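Local structure of aldehyde dehydrogenase (Burkholderia cenocepacia, 4O6R) at residues P159-M167 against T185-M196. The protein probably oxidises aldehydes with NAD(P)+ as cofactor, and binds AMP in a nucleotide pocket. Numbering follows the deposited sequence.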
loop_
_atom_site.group_PDB
_atom_site.type_symbol
_atom_site.label_atom_id
_atom_site.label_comp_id
_atom_site.label_asym_id
_atom_site.label_seq_id
_atom_site.Cartn_x
_atom_site.Cartn_y
_atom_site.Cartn_z
ATOM N N PRO A 159 25.354 18.599 8.184
ATOM C CA PRO A 159 24.838 18.390 9.531
ATOM C C PRO A 159 23.430 18.904 9.742
ATOM O O PRO A 159 22.637 18.223 10.398
ATOM C CB PRO A 159 25.834 19.109 10.441
ATOM C CG PRO A 159 26.709 19.912 9.557
ATOM C CD PRO A 159 26.605 19.375 8.164
ATOM N N LEU A 160 23.116 20.073 9.210
ATOM C CA LEU A 160 21.763 20.603 9.384
ATOM C C LEU A 160 20.757 19.699 8.681
ATOM O O LEU A 160 19.770 19.263 9.273
ATOM C CB LEU A 160 21.668 22.028 8.844
ATOM C CG LEU A 160 20.324 22.742 8.944
ATOM C CD1 LEU A 160 19.863 22.814 10.395
ATOM C CD2 LEU A 160 20.414 24.130 8.335
ATOM N N MET A 161 21.021 19.365 7.428
ATOM C CA MET A 161 20.086 18.534 6.663
ATOM C C MET A 161 19.887 17.169 7.322
ATOM O O MET A 161 18.772 16.645 7.345
ATOM C CB MET A 161 20.577 18.377 5.231
ATOM C CG MET A 161 19.490 18.272 4.182
ATOM S SD MET A 161 20.271 18.333 2.547
ATOM C CE MET A 161 21.298 16.842 2.651
ATOM N N PHE A 162 20.961 16.608 7.864
ATOM C CA PHE A 162 20.873 15.299 8.516
ATOM C C PHE A 162 19.977 15.294 9.730
ATOM O O PHE A 162 19.410 14.245 10.036
ATOM C CB PHE A 162 22.250 14.754 8.920
ATOM C CG PHE A 162 23.087 14.297 7.765
ATOM C CD1 PHE A 162 22.520 13.739 6.656
ATOM C CD2 PHE A 162 24.454 14.412 7.822
ATOM C CE1 PHE A 162 23.303 13.336 5.591
ATOM C CE2 PHE A 162 25.235 13.988 6.791
ATOM C CZ PHE A 162 24.670 13.442 5.672
ATOM N N THR A 163 19.833 16.428 10.429
ATOM C CA THR A 163 18.866 16.476 11.542
ATOM C C THR A 163 17.488 16.066 11.074
ATOM O O THR A 163 16.788 15.305 11.753
ATOM C CB THR A 163 18.762 17.850 12.264
ATOM O OG1 THR A 163 18.210 18.861 11.411
ATOM C CG2 THR A 163 20.128 18.299 12.769
ATOM N N SER A 164 17.094 16.579 9.917
ATOM C CA SER A 164 15.787 16.286 9.346
ATOM C C SER A 164 15.718 14.876 8.766
ATOM O O SER A 164 14.734 14.167 8.985
ATOM C CB SER A 164 15.404 17.321 8.300
ATOM O OG SER A 164 16.175 17.197 7.104
ATOM N N TRP A 165 16.743 14.444 8.046
ATOM C CA TRP A 165 16.694 13.097 7.443
ATOM C C TRP A 165 16.569 11.985 8.498
ATOM O O TRP A 165 15.867 11.002 8.311
ATOM C CB TRP A 165 17.942 12.841 6.617
ATOM C CG TRP A 165 18.032 13.599 5.344
ATOM C CD1 TRP A 165 17.358 14.737 4.981
ATOM C CD2 TRP A 165 18.890 13.282 4.253
ATOM N NE1 TRP A 165 17.746 15.139 3.714
ATOM C CE2 TRP A 165 18.688 14.262 3.254
ATOM C CE3 TRP A 165 19.773 12.219 3.997
ATOM C CZ2 TRP A 165 19.338 14.206 2.007
ATOM C CZ3 TRP A 165 20.445 12.180 2.760
ATOM C CH2 TRP A 165 20.218 13.169 1.792
ATOM N N LYS A 166 17.290 12.166 9.594
ATOM C CA LYS A 166 17.277 11.241 10.716
ATOM C C LYS A 166 16.051 11.355 11.610
ATOM O O LYS A 166 15.328 10.370 11.850
ATOM C CB LYS A 166 18.491 11.510 11.578
ATOM C CG LYS A 166 19.790 11.169 10.911
ATOM C CD LYS A 166 19.943 9.689 10.777
ATOM C CE LYS A 166 20.426 9.380 9.399
ATOM N NZ LYS A 166 20.365 7.915 9.141
ATOM N N MET A 167 15.826 12.554 12.117
ATOM C CA MET A 167 14.832 12.739 13.142
ATOM C C MET A 167 13.417 12.831 12.607
ATOM O O MET A 167 12.485 12.476 13.323
ATOM C CB MET A 167 15.155 13.945 14.027
ATOM C CG MET A 167 16.462 13.741 14.777
ATOM S SD MET A 167 16.656 14.847 16.195
ATOM C CE MET A 167 17.212 16.343 15.366
ATOM N N THR A 185 31.187 19.596 13.538
ATOM C CA THR A 185 30.196 20.566 13.071
ATOM C C THR A 185 28.894 20.425 13.860
ATOM O O THR A 185 27.869 20.028 13.299
ATOM C CB THR A 185 29.851 20.332 11.580
ATOM O OG1 THR A 185 29.358 18.987 11.400
ATOM C CG2 THR A 185 31.048 20.552 10.716
ATOM N N PRO A 186 28.929 20.685 15.177
ATOM C CA PRO A 186 27.752 20.352 15.998
ATOM C C PRO A 186 26.754 21.498 16.142
ATOM O O PRO A 186 25.700 21.330 16.737
ATOM C CB PRO A 186 28.371 20.085 17.368
ATOM C CG PRO A 186 29.520 21.039 17.418
ATOM C CD PRO A 186 30.107 20.966 16.019
ATOM N N LEU A 187 27.104 22.673 15.662
ATOM C CA LEU A 187 26.413 23.871 16.147
ATOM C C LEU A 187 24.958 24.020 15.652
ATOM O O LEU A 187 24.057 24.360 16.435
ATOM C CB LEU A 187 27.238 25.104 15.838
ATOM C CG LEU A 187 28.603 25.136 16.537
ATOM C CD1 LEU A 187 29.391 26.343 16.109
ATOM C CD2 LEU A 187 28.443 25.128 18.052
ATOM N N SER A 188 24.710 23.720 14.382
ATOM C CA SER A 188 23.359 23.868 13.839
ATOM C C SER A 188 22.385 22.856 14.471
ATOM O O SER A 188 21.215 23.170 14.682
ATOM C CB SER A 188 23.406 23.805 12.304
ATOM O OG SER A 188 23.757 22.501 11.874
ATOM N N THR A 189 22.881 21.678 14.851
ATOM C CA THR A 189 22.078 20.668 15.501
ATOM C C THR A 189 21.580 21.116 16.874
ATOM O O THR A 189 20.442 20.865 17.262
ATOM C CB THR A 189 22.889 19.363 15.640
ATOM O OG1 THR A 189 23.271 18.927 14.342
ATOM C CG2 THR A 189 22.050 18.279 16.295
ATOM N N LEU A 190 22.454 21.789 17.605
ATOM C CA LEU A 190 22.090 22.364 18.883
ATOM C C LEU A 190 21.026 23.478 18.706
ATOM O O LEU A 190 20.147 23.627 19.537
ATOM C CB LEU A 190 23.350 22.870 19.592
ATOM C CG LEU A 190 24.361 21.778 19.937
ATOM C CD1 LEU A 190 25.516 22.364 20.722
ATOM C CD2 LEU A 190 23.712 20.696 20.785
ATOM N N ARG A 191 21.103 24.262 17.632
ATOM C CA ARG A 191 20.049 25.238 17.344
ATOM C C ARG A 191 18.727 24.570 16.958
ATOM O O ARG A 191 17.664 25.014 17.379
ATOM C CB ARG A 191 20.492 26.219 16.247
ATOM C CG ARG A 191 19.497 27.327 15.892
ATOM C CD ARG A 191 19.068 28.160 17.094
ATOM N NE ARG A 191 18.123 29.223 16.699
ATOM C CZ ARG A 191 17.067 29.632 17.398
ATOM N NH1 ARG A 191 16.776 29.102 18.591
ATOM N NH2 ARG A 191 16.292 30.597 16.900
ATOM N N ILE A 192 18.796 23.489 16.172
ATOM C CA ILE A 192 17.599 22.737 15.824
ATOM C C ILE A 192 16.883 22.245 17.085
ATOM O O ILE A 192 15.671 22.392 17.196
ATOM C CB ILE A 192 17.928 21.559 14.886
ATOM C CG1 ILE A 192 18.262 22.079 13.501
ATOM C CG2 ILE A 192 16.794 20.532 14.806
ATOM C CD1 ILE A 192 17.098 22.791 12.812
ATOM N N VAL A 193 17.604 21.644 18.026
ATOM C CA VAL A 193 16.915 21.087 19.185
ATOM C C VAL A 193 16.368 22.187 20.062
ATOM O O VAL A 193 15.348 21.985 20.736
ATOM C CB VAL A 193 17.756 20.051 19.964
ATOM C CG1 VAL A 193 18.838 20.731 20.780
ATOM C CG2 VAL A 193 16.861 19.212 20.859
ATOM N N GLU A 194 17.033 23.341 20.071
ATOM C CA GLU A 194 16.497 24.528 20.740
ATOM C C GLU A 194 15.155 24.935 20.120
ATOM O O GLU A 194 14.195 25.227 20.848
ATOM C CB GLU A 194 17.493 25.702 20.675
ATOM C CG GLU A 194 17.088 26.847 21.583
ATOM C CD GLU A 194 18.058 27.982 21.557
ATOM O OE1 GLU A 194 18.685 28.241 20.500
ATOM O OE2 GLU A 194 18.177 28.618 22.618
ATOM N N LEU A 195 15.078 24.943 18.785
ATOM C CA LEU A 195 13.806 25.242 18.116
ATOM C C LEU A 195 12.758 24.195 18.443
ATOM O O LEU A 195 11.606 24.541 18.662
ATOM C CB LEU A 195 13.948 25.359 16.588
ATOM C CG LEU A 195 14.796 26.533 16.104
ATOM C CD1 LEU A 195 15.068 26.488 14.607
ATOM C CD2 LEU A 195 14.123 27.833 16.468
ATOM N N MET A 196 13.155 22.919 18.458
ATOM C CA MET A 196 12.262 21.848 18.888
ATOM C C MET A 196 11.631 22.119 20.260
ATOM O O MET A 196 10.413 21.971 20.430
ATOM C CB MET A 196 13.002 20.496 18.879
ATOM C CG MET A 196 13.280 19.985 17.474
ATOM S SD MET A 196 14.291 18.505 17.599
ATOM C CE MET A 196 13.861 17.700 16.057
HETATM O O HOH W 1 23.676 16.779 12.509
#
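Leu160 and Ile192 meet at about a right angle, methyl CD1 of Leu160 lying 3.6 Å from CG1 of Ile192; their branched aliphatic chains give the buried interface apolar bulk. The leucine reaches across because its CG stands opposite the backbone N (chi1 -180°), which swings the branched end over to the isoleucine. Further along, the methyl ends of two flexible methionines close the apolar row, CE of Met167 resting 3.7 Å from CE of Met196; the first chain bends at chi3 whereas the second runs extended. In the Rossmann-like nucleotide-binding sheet, helix 159-172 is the connection of a beta-alpha-beta crossover from strand 138-153 to strand 176-180, and helix 187-199 that of the next, to strand 206-208. The axes of segments 159-167 and 187-196 approach to 8.7 Å at 46°, and the short Thr163, Ser188 and Thr189 suit so close an approach. CG2 of Thr163 slides past Thr189, 3.6 Å from its OG1, while OG1 of Thr163 turns back and donates to Leu160 O at 2.7 Å. No direct hydrogen bond joins the segments; instead a water donates to Pro159 O (2.8 Å) and also pairs with Thr189 OG1. Ser188 OG, packed against Leu160, bonds to Glu94 of helix 87-98, whose carboxylate also receives Leu160 N. Pro159 suits the first helical turn, where no backbone N-H is needed; its CG lies 3.4 Å from OG1 of Thr185, in the loop leading to the other helix. The side chain of Thr185 is about 8 Å from the bound AMP.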